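Lipoprotein (PDB 7ADK) is probably a surface lipoprotein protease of the mycoplasma DUF31 peptidase family, which belongs to the chymotrypsin-like PA clan and some of whose members cleave host immunoglobulin. Local coordinates at residues Y233-V244 with L523-Y531; G481-F489 with V560-Y571. All blocks are in the same frame, centred on the assembly; numbering follows the deposited sequence.

Interaction 1: residues Y233-V244 with L523-Y531; sequences YNAALKGFTLPV and LDSEQKSKY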
loop_
_atom_site.group_PDB
_atom_site.type_symbol
_atom_site.label_atom_id
_atom_site.label_comp_id
_atom_site.label_asym_id
_atom_site.label_seq_id
_atom_site.Cartn_x
_atom_site.Cartn_y
_atom_site.Cartn_z
ATOM N N TYR B 233 4.102 -49.819 -5.264
ATOM C CA TYR B 233 3.255 -50.770 -5.996
ATOM C C TYR B 233 3.973 -52.115 -6.078
ATOM O O TYR B 233 5.134 -52.179 -6.484
ATOM C CB TYR B 233 2.878 -50.244 -7.383
ATOM C CG TYR B 233 1.924 -51.157 -8.122
ATOM C CD1 TYR B 233 0.555 -51.140 -7.797
ATOM C CD2 TYR B 233 2.405 -52.062 -9.089
ATOM C CE1 TYR B 233 -0.331 -52.011 -8.460
ATOM C CE2 TYR B 233 1.518 -52.937 -9.746
ATOM C CZ TYR B 233 0.145 -52.907 -9.441
ATOM O OH TYR B 233 -0.719 -53.734 -10.077
ATOM N N ASN B 234 3.309 -53.189 -5.643
ATOM C CA ASN B 234 4.010 -54.385 -5.169
ATOM C C ASN B 234 3.502 -55.709 -5.753
ATOM O O ASN B 234 3.936 -56.758 -5.292
ATOM C CB ASN B 234 3.997 -54.406 -3.635
ATOM C CG ASN B 234 4.636 -53.198 -2.981
ATOM O OD1 ASN B 234 4.150 -52.090 -3.083
ATOM N ND2 ASN B 234 5.720 -53.365 -2.276
ATOM N N ALA B 235 2.642 -55.708 -6.774
ATOM C CA ALA B 235 2.113 -56.955 -7.331
ATOM C C ALA B 235 3.223 -57.888 -7.884
ATOM O O ALA B 235 3.147 -59.100 -7.715
ATOM C CB ALA B 235 1.056 -56.611 -8.390
ATOM N N ALA B 236 4.291 -57.320 -8.459
ATOM C CA ALA B 236 5.565 -57.984 -8.771
ATOM C C ALA B 236 6.754 -57.355 -7.994
ATOM O O ALA B 236 7.870 -57.286 -8.504
ATOM C CB ALA B 236 5.744 -57.985 -10.295
ATOM N N LEU B 237 6.492 -56.849 -6.775
ATOM C CA LEU B 237 7.416 -56.125 -5.868
ATOM C C LEU B 237 8.025 -54.819 -6.452
ATOM O O LEU B 237 8.959 -54.247 -5.892
ATOM C CB LEU B 237 8.467 -57.098 -5.282
ATOM C CG LEU B 237 7.916 -58.422 -4.706
ATOM C CD1 LEU B 237 9.057 -59.273 -4.160
ATOM C CD2 LEU B 237 6.906 -58.232 -3.580
ATOM N N LYS B 238 7.485 -54.358 -7.583
ATOM C CA LYS B 238 8.061 -53.407 -8.539
ATOM C C LYS B 238 6.976 -52.467 -9.086
ATOM O O LYS B 238 5.863 -52.913 -9.371
ATOM C CB LYS B 238 8.705 -54.248 -9.662
ATOM C CG LYS B 238 9.458 -53.516 -10.778
ATOM C CD LYS B 238 9.909 -54.533 -11.841
ATOM C CE LYS B 238 10.759 -53.933 -12.958
ATOM N NZ LYS B 238 12.147 -53.704 -12.564
ATOM N N GLY B 239 7.353 -51.204 -9.311
ATOM C CA GLY B 239 6.555 -50.141 -9.935
ATOM C C GLY B 239 6.238 -48.939 -9.030
ATOM O O GLY B 239 6.365 -49.009 -7.809
ATOM N N PHE B 240 5.768 -47.851 -9.630
ATOM C CA PHE B 240 5.269 -46.624 -9.004
ATOM C C PHE B 240 3.852 -46.259 -9.437
ATOM O O PHE B 240 3.515 -46.356 -10.614
ATOM C CB PHE B 240 6.139 -45.429 -9.400
ATOM C CG PHE B 240 7.440 -45.171 -8.691
ATOM C CD1 PHE B 240 7.675 -45.674 -7.404
ATOM C CD2 PHE B 240 8.334 -44.254 -9.261
ATOM C CE1 PHE B 240 8.782 -45.222 -6.686
ATOM C CE2 PHE B 240 9.440 -43.800 -8.540
ATOM C CZ PHE B 240 9.638 -44.265 -7.234
ATOM N N THR B 241 3.061 -45.702 -8.526
ATOM C CA THR B 241 1.768 -45.083 -8.844
ATOM C C THR B 241 1.858 -43.568 -8.666
ATOM O O THR B 241 2.052 -43.086 -7.555
ATOM C CB THR B 241 0.655 -45.661 -7.960
ATOM O OG1 THR B 241 0.560 -47.051 -8.141
ATOM C CG2 THR B 241 -0.707 -45.083 -8.305
ATOM N N LEU B 242 1.656 -42.808 -9.741
ATOM C CA LEU B 242 1.583 -41.347 -9.754
ATOM C C LEU B 242 0.103 -40.923 -9.806
ATOM O O LEU B 242 -0.597 -41.360 -10.717
ATOM C CB LEU B 242 2.390 -40.850 -10.959
ATOM C CG LEU B 242 2.312 -39.333 -11.185
ATOM C CD1 LEU B 242 3.692 -38.788 -11.523
ATOM C CD2 LEU B 242 1.376 -38.979 -12.334
ATOM N N PRO B 243 -0.416 -40.149 -8.845
ATOM C CA PRO B 243 -1.848 -39.865 -8.708
ATOM C C PRO B 243 -2.315 -38.568 -9.390
ATOM O O PRO B 243 -1.538 -37.632 -9.557
ATOM C CB PRO B 243 -2.070 -39.773 -7.209
ATOM C CG PRO B 243 -0.786 -39.101 -6.768
ATOM C CD PRO B 243 0.281 -39.722 -7.653
ATOM N N VAL B 244 -3.610 -38.478 -9.703
ATOM C CA VAL B 244 -4.238 -37.315 -10.365
ATOM C C VAL B 244 -5.687 -37.044 -9.903
ATOM O O VAL B 244 -6.342 -36.111 -10.361
ATOM C CB VAL B 244 -4.110 -37.488 -11.890
ATOM C CG1 VAL B 244 -5.042 -38.570 -12.428
ATOM C CG2 VAL B 244 -4.303 -36.195 -12.678
ATOM N N LEU B 523 9.974 -46.446 -14.255
ATOM C CA LEU B 523 9.483 -46.988 -12.982
ATOM C C LEU B 523 7.969 -46.819 -12.778
ATOM O O LEU B 523 7.421 -47.423 -11.867
ATOM C CB LEU B 523 10.287 -46.389 -11.805
ATOM C CG LEU B 523 11.817 -46.395 -11.962
ATOM C CD1 LEU B 523 12.474 -45.714 -10.768
ATOM C CD2 LEU B 523 12.380 -47.801 -12.105
ATOM N N ASP B 524 7.252 -46.039 -13.593
ATOM C CA ASP B 524 5.786 -45.934 -13.518
ATOM C C ASP B 524 5.083 -47.264 -13.876
ATOM O O ASP B 524 5.372 -47.855 -14.913
ATOM C CB ASP B 524 5.300 -44.802 -14.439
ATOM C CG ASP B 524 5.523 -43.382 -13.898
ATOM O OD1 ASP B 524 5.058 -43.089 -12.774
ATOM O OD2 ASP B 524 6.070 -42.528 -14.629
ATOM N N SER B 525 4.151 -47.735 -13.035
ATOM C CA SER B 525 3.539 -49.074 -13.147
ATOM C C SER B 525 2.693 -49.267 -14.406
ATOM O O SER B 525 2.918 -50.188 -15.188
ATOM C CB SER B 525 2.620 -49.369 -11.955
ATOM O OG SER B 525 3.336 -49.491 -10.753
ATOM N N GLU B 526 1.680 -48.421 -14.574
ATOM C CA GLU B 526 0.624 -48.571 -15.586
ATOM C C GLU B 526 0.200 -47.227 -16.183
ATOM O O GLU B 526 -0.066 -47.154 -17.381
ATOM C CB GLU B 526 -0.550 -49.340 -14.961
ATOM C CG GLU B 526 -1.774 -49.507 -15.872
ATOM C CD GLU B 526 -2.824 -48.388 -15.767
ATOM O OE1 GLU B 526 -2.657 -47.434 -14.989
ATOM O OE2 GLU B 526 -3.895 -48.517 -16.398
ATOM N N GLN B 527 0.246 -46.139 -15.409
ATOM C CA GLN B 527 -0.053 -44.794 -15.883
ATOM C C GLN B 527 0.970 -44.253 -16.891
ATOM O O GLN B 527 0.688 -43.233 -17.500
ATOM C CB GLN B 527 -0.324 -43.829 -14.707
ATOM C CG GLN B 527 0.880 -43.413 -13.842
ATOM C CD GLN B 527 1.393 -44.486 -12.891
ATOM O OE1 GLN B 527 0.813 -45.541 -12.696
ATOM N NE2 GLN B 527 2.522 -44.296 -12.262
ATOM N N LYS B 528 2.085 -44.946 -17.182
ATOM C CA LYS B 528 2.891 -44.660 -18.390
ATOM C C LYS B 528 2.155 -44.911 -19.712
ATOM O O LYS B 528 2.587 -44.434 -20.755
ATOM C CB LYS B 528 4.248 -45.377 -18.369
ATOM C CG LYS B 528 4.181 -46.906 -18.408
ATOM C CD LYS B 528 5.558 -47.587 -18.454
ATOM C CE LYS B 528 6.346 -47.214 -19.717
ATOM N NZ LYS B 528 7.559 -48.033 -19.890
ATOM N N SER B 529 1.016 -45.600 -19.677
ATOM C CA SER B 529 0.047 -45.606 -20.777
ATOM C C SER B 529 -0.507 -44.201 -21.054
ATOM O O SER B 529 -0.526 -43.775 -22.207
ATOM C CB SER B 529 -1.080 -46.596 -20.483
ATOM O OG SER B 529 -1.731 -46.302 -19.266
ATOM N N LYS B 530 -0.907 -43.440 -20.023
ATOM C CA LYS B 530 -1.368 -42.049 -20.146
ATOM C C LYS B 530 -0.216 -41.053 -20.314
ATOM O O LYS B 530 -0.210 -40.278 -21.264
ATOM C CB LYS B 530 -2.272 -41.688 -18.960
ATOM C CG LYS B 530 -2.871 -40.289 -19.140
ATOM C CD LYS B 530 -3.867 -39.926 -18.036
ATOM C CE LYS B 530 -4.370 -38.504 -18.280
ATOM N NZ LYS B 530 -5.326 -38.051 -17.251
ATOM N N TYR B 531 0.764 -41.079 -19.418
ATOM C CA TYR B 531 1.901 -40.146 -19.390
ATOM C C TYR B 531 3.074 -40.577 -20.285
ATOM O O TYR B 531 4.251 -40.425 -19.940
ATOM C CB TYR B 531 2.286 -39.885 -17.936
ATOM C CG TYR B 531 1.116 -39.397 -17.109
ATOM C CD1 TYR B 531 0.572 -38.129 -17.362
ATOM C CD2 TYR B 531 0.564 -40.215 -16.104
ATOM C CE1 TYR B 531 -0.541 -37.685 -16.628
ATOM C CE2 TYR B 531 -0.537 -39.768 -15.356
ATOM C CZ TYR B 531 -1.091 -38.497 -15.620
ATOM O OH TYR B 531 -2.157 -38.063 -14.906
#
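Phe-240 and Ser-525 meet through the backbone. Ser-525 N donates to Phe-240 O at 2.9 Å, in the carbonyl plane and on a lone pair. Gln-527 NE2 reaches the same Phe-240 O at 2.8 Å. Its N-H points almost straight at the oxygen (177°), but the donor sits above the carbonyl plane. Ser-525 OG adds a weak bond to this oxygen. In return Phe-240 N gives a weak, bent bond to Leu-523 O. The two backbone bonds, Ser-525 N to Phe-240 O and Phe-240 N to Leu-523 O, make a single beta bridge between Phe-240 and Asp-524.

The amide of Gln-527 can lie here because its chain turns at two places: CG stands between the backbone N and the carbonyl carbon (chi1 72°), and chi2 bends it again. Asp-524 OD1 accepts from Gln-527 NE2 at 2.9 Å and helps fix the amide. Further along, Leu-242 CD2 rests against Tyr-531 CE2 at 3.7 Å, and Val-244 CG2 lies 3.6 Å from Tyr-531 OH. Gln-527 CG touches the edge of that tyrosine ring.

Beyond these, the Phe-240 ring meets Tyr-803, and Tyr-531 makes an edge-to-face pair with Phe-741. The contact joins the loop after helix 220-226 to the loop before strand 535-537. One carbonyl oxygen held by two good donors implies a polar link that fixes the backbone, with apolar side chains alongside it.

Interaction 2: residues G481-F489 with V560-Y571; sequences GHDSNFTKF and VWSASNDITNQY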
loop_
_atom_site.group_PDB
_atom_site.type_symbol
_atom_site.label_atom_id
_atom_site.label_comp_id
_atom_site.label_asym_id
_atom_site.label_seq_id
_atom_site.Cartn_x
_atom_site.Cartn_y
_atom_site.Cartn_z
ATOM N N GLY B 481 6.000 1.168 -9.208
ATOM C CA GLY B 481 5.693 2.265 -10.139
ATOM C C GLY B 481 5.554 3.636 -9.478
ATOM O O GLY B 481 5.286 4.626 -10.150
ATOM N N HIS B 482 5.704 3.702 -8.157
ATOM C CA HIS B 482 5.469 4.871 -7.309
ATOM C C HIS B 482 6.710 5.316 -6.545
ATOM O O HIS B 482 6.704 6.438 -6.052
ATOM C CB HIS B 482 4.313 4.565 -6.337
ATOM C CG HIS B 482 2.947 4.720 -6.955
ATOM N ND1 HIS B 482 2.082 5.787 -6.712
ATOM C CD2 HIS B 482 2.420 3.945 -7.943
ATOM C CE1 HIS B 482 1.061 5.634 -7.570
ATOM N NE2 HIS B 482 1.240 4.538 -8.320
ATOM N N ASP B 483 7.766 4.501 -6.429
ATOM C CA ASP B 483 9.001 4.916 -5.766
ATOM C C ASP B 483 10.106 5.269 -6.773
ATOM O O ASP B 483 10.449 4.477 -7.646
ATOM C CB ASP B 483 9.443 3.850 -4.754
ATOM C CG ASP B 483 10.276 4.468 -3.649
ATOM O OD1 ASP B 483 9.883 4.413 -2.472
ATOM O OD2 ASP B 483 11.290 5.110 -3.971
ATOM N N SER B 484 10.721 6.446 -6.620
ATOM C CA SER B 484 11.864 6.931 -7.408
ATOM C C SER B 484 13.195 6.227 -7.105
ATOM O O SER B 484 14.157 6.394 -7.849
ATOM C CB SER B 484 12.002 8.446 -7.236
ATOM O OG SER B 484 12.028 8.730 -5.890
ATOM N N ASN B 485 13.273 5.398 -6.061
ATOM C CA ASN B 485 14.404 4.511 -5.807
ATOM C C ASN B 485 14.425 3.274 -6.716
ATOM O O ASN B 485 15.435 2.583 -6.793
ATOM C CB ASN B 485 14.410 4.125 -4.332
ATOM C CG ASN B 485 14.653 5.303 -3.415
ATOM O OD1 ASN B 485 15.750 5.797 -3.255
ATOM N ND2 ASN B 485 13.640 5.804 -2.776
ATOM N N PHE B 486 13.345 2.974 -7.435
ATOM C CA PHE B 486 13.401 2.067 -8.576
ATOM C C PHE B 486 13.696 2.846 -9.855
ATOM O O PHE B 486 13.238 3.974 -10.060
ATOM C CB PHE B 486 12.111 1.251 -8.720
ATOM C CG PHE B 486 11.789 0.396 -7.515
ATOM C CD1 PHE B 486 12.475 -0.807 -7.287
ATOM C CD2 PHE B 486 10.818 0.818 -6.602
ATOM C CE1 PHE B 486 12.249 -1.533 -6.110
ATOM C CE2 PHE B 486 10.574 0.087 -5.427
ATOM C CZ PHE B 486 11.311 -1.079 -5.170
ATOM N N THR B 487 14.402 2.197 -10.767
ATOM C CA THR B 487 14.512 2.635 -12.159
ATOM C C THR B 487 14.035 1.497 -13.042
ATOM O O THR B 487 14.117 0.328 -12.670
ATOM C CB THR B 487 15.927 3.102 -12.542
ATOM O OG1 THR B 487 16.559 3.807 -11.494
ATOM C CG2 THR B 487 15.927 4.026 -13.747
ATOM N N LYS B 488 13.477 1.835 -14.198
ATOM C CA LYS B 488 12.940 0.891 -15.175
ATOM C C LYS B 488 13.517 1.200 -16.545
ATOM O O LYS B 488 13.562 2.357 -16.939
ATOM C CB LYS B 488 11.409 0.964 -15.104
ATOM C CG LYS B 488 10.684 0.108 -16.143
ATOM C CD LYS B 488 9.194 -0.004 -15.793
ATOM C CE LYS B 488 8.409 -0.620 -16.952
ATOM N NZ LYS B 488 7.054 -1.071 -16.546
ATOM N N PHE B 489 13.934 0.173 -17.266
ATOM C CA PHE B 489 14.504 0.269 -18.604
ATOM C C PHE B 489 13.661 -0.582 -19.539
ATOM O O PHE B 489 13.630 -1.795 -19.380
ATOM C CB PHE B 489 15.971 -0.192 -18.578
ATOM C CG PHE B 489 16.815 0.553 -17.572
ATOM C CD1 PHE B 489 16.852 0.129 -16.235
ATOM C CD2 PHE B 489 17.502 1.711 -17.952
ATOM C CE1 PHE B 489 17.528 0.883 -15.273
ATOM C CE2 PHE B 489 18.194 2.454 -16.992
ATOM C CZ PHE B 489 18.194 2.052 -15.651
ATOM N N VAL B 560 13.867 5.001 -20.404
ATOM C CA VAL B 560 14.173 4.920 -18.975
ATOM C C VAL B 560 13.072 5.621 -18.210
ATOM O O VAL B 560 12.742 6.763 -18.503
ATOM C CB VAL B 560 15.536 5.526 -18.611
ATOM C CG1 VAL B 560 15.918 5.192 -17.179
ATOM C CG2 VAL B 560 16.639 5.031 -19.540
ATOM N N TRP B 561 12.498 4.962 -17.213
ATOM C CA TRP B 561 11.359 5.431 -16.429
ATOM C C TRP B 561 11.687 5.426 -14.936
ATOM O O TRP B 561 12.530 4.653 -14.481
ATOM C CB TRP B 561 10.120 4.588 -16.728
ATOM C CG TRP B 561 9.661 4.481 -18.146
ATOM C CD1 TRP B 561 10.268 3.763 -19.113
ATOM C CD2 TRP B 561 8.508 5.107 -18.790
ATOM N NE1 TRP B 561 9.632 3.969 -20.317
ATOM C CE2 TRP B 561 8.533 4.780 -20.176
ATOM C CE3 TRP B 561 7.436 5.914 -18.350
ATOM C CZ2 TRP B 561 7.568 5.244 -21.077
ATOM C CZ3 TRP B 561 6.454 6.369 -19.244
ATOM C CH2 TRP B 561 6.519 6.040 -20.602
ATOM N N SER B 562 11.040 6.278 -14.149
ATOM C CA SER B 562 11.159 6.268 -12.686
ATOM C C SER B 562 9.959 6.938 -12.025
ATOM O O SER B 562 9.583 8.033 -12.433
ATOM C CB SER B 562 12.440 6.960 -12.251
ATOM O OG SER B 562 12.609 6.827 -10.863
ATOM N N ALA B 563 9.329 6.288 -11.039
ATOM C CA ALA B 563 8.073 6.728 -10.424
ATOM C C ALA B 563 6.946 7.034 -11.432
ATOM O O ALA B 563 6.130 7.926 -11.218
ATOM C CB ALA B 563 8.357 7.855 -9.435
ATOM N N SER B 564 6.906 6.311 -12.558
ATOM C CA SER B 564 5.987 6.539 -13.681
ATOM C C SER B 564 6.167 7.882 -14.417
ATOM O O SER B 564 5.259 8.350 -15.094
ATOM C CB SER B 564 4.539 6.232 -13.283
ATOM O OG SER B 564 3.700 6.164 -14.414
ATOM N N ASN B 565 7.345 8.501 -14.317
ATOM C CA ASN B 565 7.848 9.501 -15.258
ATOM C C ASN B 565 8.650 8.815 -16.370
ATOM O O ASN B 565 9.332 7.836 -16.104
ATOM C CB ASN B 565 8.771 10.492 -14.532
ATOM C CG ASN B 565 8.150 11.167 -13.329
ATOM O OD1 ASN B 565 7.490 12.184 -13.434
ATOM N ND2 ASN B 565 8.369 10.646 -12.152
ATOM N N ASP B 566 8.681 9.378 -17.572
ATOM C CA ASP B 566 9.735 9.105 -18.550
ATOM C C ASP B 566 10.926 10.039 -18.285
ATOM O O ASP B 566 10.787 11.260 -18.316
ATOM C CB ASP B 566 9.167 9.256 -19.967
ATOM C CG ASP B 566 10.156 8.980 -21.101
ATOM O OD1 ASP B 566 11.355 8.701 -20.872
ATOM O OD2 ASP B 566 9.725 9.067 -22.268
ATOM N N ILE B 567 12.095 9.465 -18.013
ATOM C CA ILE B 567 13.341 10.147 -17.651
ATOM C C ILE B 567 14.464 9.933 -18.679
ATOM O O ILE B 567 15.615 10.256 -18.410
ATOM C CB ILE B 567 13.746 9.828 -16.189
ATOM C CG1 ILE B 567 14.357 8.431 -15.975
ATOM C CG2 ILE B 567 12.578 10.065 -15.228
ATOM C CD1 ILE B 567 15.103 8.295 -14.655
ATOM N N THR B 568 14.154 9.415 -19.866
ATOM C CA THR B 568 15.129 8.953 -20.861
ATOM C C THR B 568 16.156 10.003 -21.276
ATOM O O THR B 568 17.350 9.723 -21.320
ATOM C CB THR B 568 14.403 8.449 -22.112
ATOM O OG1 THR B 568 13.472 7.474 -21.758
ATOM C CG2 THR B 568 15.328 7.791 -23.121
ATOM N N ASN B 569 15.715 11.227 -21.571
ATOM C CA ASN B 569 16.577 12.301 -22.072
ATOM C C ASN B 569 17.359 13.029 -20.966
ATOM O O ASN B 569 18.247 13.823 -21.271
ATOM C CB ASN B 569 15.732 13.253 -22.930
ATOM C CG ASN B 569 15.145 12.564 -24.147
ATOM O OD1 ASN B 569 13.941 12.432 -24.280
ATOM N ND2 ASN B 569 15.965 12.059 -25.041
ATOM N N GLN B 570 17.055 12.761 -19.695
ATOM C CA GLN B 570 17.772 13.274 -18.523
ATOM C C GLN B 570 18.656 12.220 -17.835
ATOM O O GLN B 570 19.505 12.584 -17.026
ATOM C CB GLN B 570 16.772 13.929 -17.564
ATOM C CG GLN B 570 15.752 12.969 -16.957
ATOM C CD GLN B 570 14.888 13.630 -15.898
ATOM O OE1 GLN B 570 13.971 14.367 -16.185
ATOM N NE2 GLN B 570 15.132 13.407 -14.658
ATOM N N TYR B 571 18.501 10.938 -18.161
ATOM C CA TYR B 571 19.344 9.852 -17.673
ATOM C C TYR B 571 20.709 9.799 -18.376
ATOM O O TYR B 571 20.980 10.564 -19.300
ATOM C CB TYR B 571 18.600 8.519 -17.835
ATOM C CG TYR B 571 18.985 7.494 -16.793
ATOM C CD1 TYR B 571 18.553 7.699 -15.474
ATOM C CD2 TYR B 571 19.741 6.350 -17.113
ATOM C CE1 TYR B 571 18.837 6.762 -14.472
ATOM C CE2 TYR B 571 20.032 5.411 -16.106
ATOM C CZ TYR B 571 19.564 5.605 -14.788
ATOM O OH TYR B 571 19.814 4.698 -13.815
#
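Phe-489 and Tyr-571 cross at about a right angle. The edge of Phe-489 is turned toward the face of Tyr-571 in an offset edge-to-face pair, ring planes at 66° and centroids 5.6 Å apart. Phe-489 CE2 comes within 3.6 Å of Tyr-571 CE2. Val-560 lies alongside Phe-489, pointing the same way. With Val-560 CG1 trans to its own backbone N (chi1 -170°), this methyl sits over the centre of the Tyr-571 ring and also meets Phe-489 CE2 at 3.6 Å. Thr-487 CG2 touches Val-560 CG1 at 3.6 Å; the Thr-487 and Tyr-571 side chains come from opposite directions. Helix 575-582 packs on the cluster, with Ile-582 on Phe-489 and Leu-578 on Tyr-571.

The backbones beneath are antiparallel strands. Lys-488 and Trp-561 form a hydrogen-bonded pair, Lys-488 N to Trp-561 O at 3.0 Å and Trp-561 N to Lys-488 O at 2.8 Å. Phe-489 and Val-560 form the next, non-hydrogen-bonded pair. Strand 556-562 then turns back into 565-566 through a type I' turn, a tight beta hairpin in which Asn-565 ND2 and N both hold Ser-562 O. The surrounding antiparallel sheet is consistent with a barrel of the chymotrypsin-like fold.

On the face opposite the aromatic cluster, Lys-488 and Trp-561 meet through their CB atoms. The lysine chain runs out extended to a salt bridge with Glu-291, while Trp-561 NE1 bonds Ser-559 OG. Past the paired strands, Ser-562 OG donates to Phe-486 O at 3.0 Å, nearly along the C=O axis. Ala-563 CB rests near Ser-484 N. In the turn before the strand, Asp-483 OD2 receives Asn-485 N and ND2. A basic side chain from the chain of another protein pairs with the same carboxylate.

Interactions 1 and 2 lie on opposite sides of the chain's centre. Their centres are 55 Å apart and their nearest atoms about 37 Å apart, so they do not touch. Their segments alternate along the chain: 233-244, 481-489, 523-531, 560-571. Interaction 2 belongs to the antiparallel sheet that also holds strands 461-467 and 289-293. Interaction 1 is formed by loops; one of them, 523-531, leads into strand 535-537 of the other, mixed sheet. The chain between 489 and 523 therefore passes from one region to the other, and it returns before 560. Interaction 1 joins two loops far apart in sequence, whereas interaction 2 lies beside another protein.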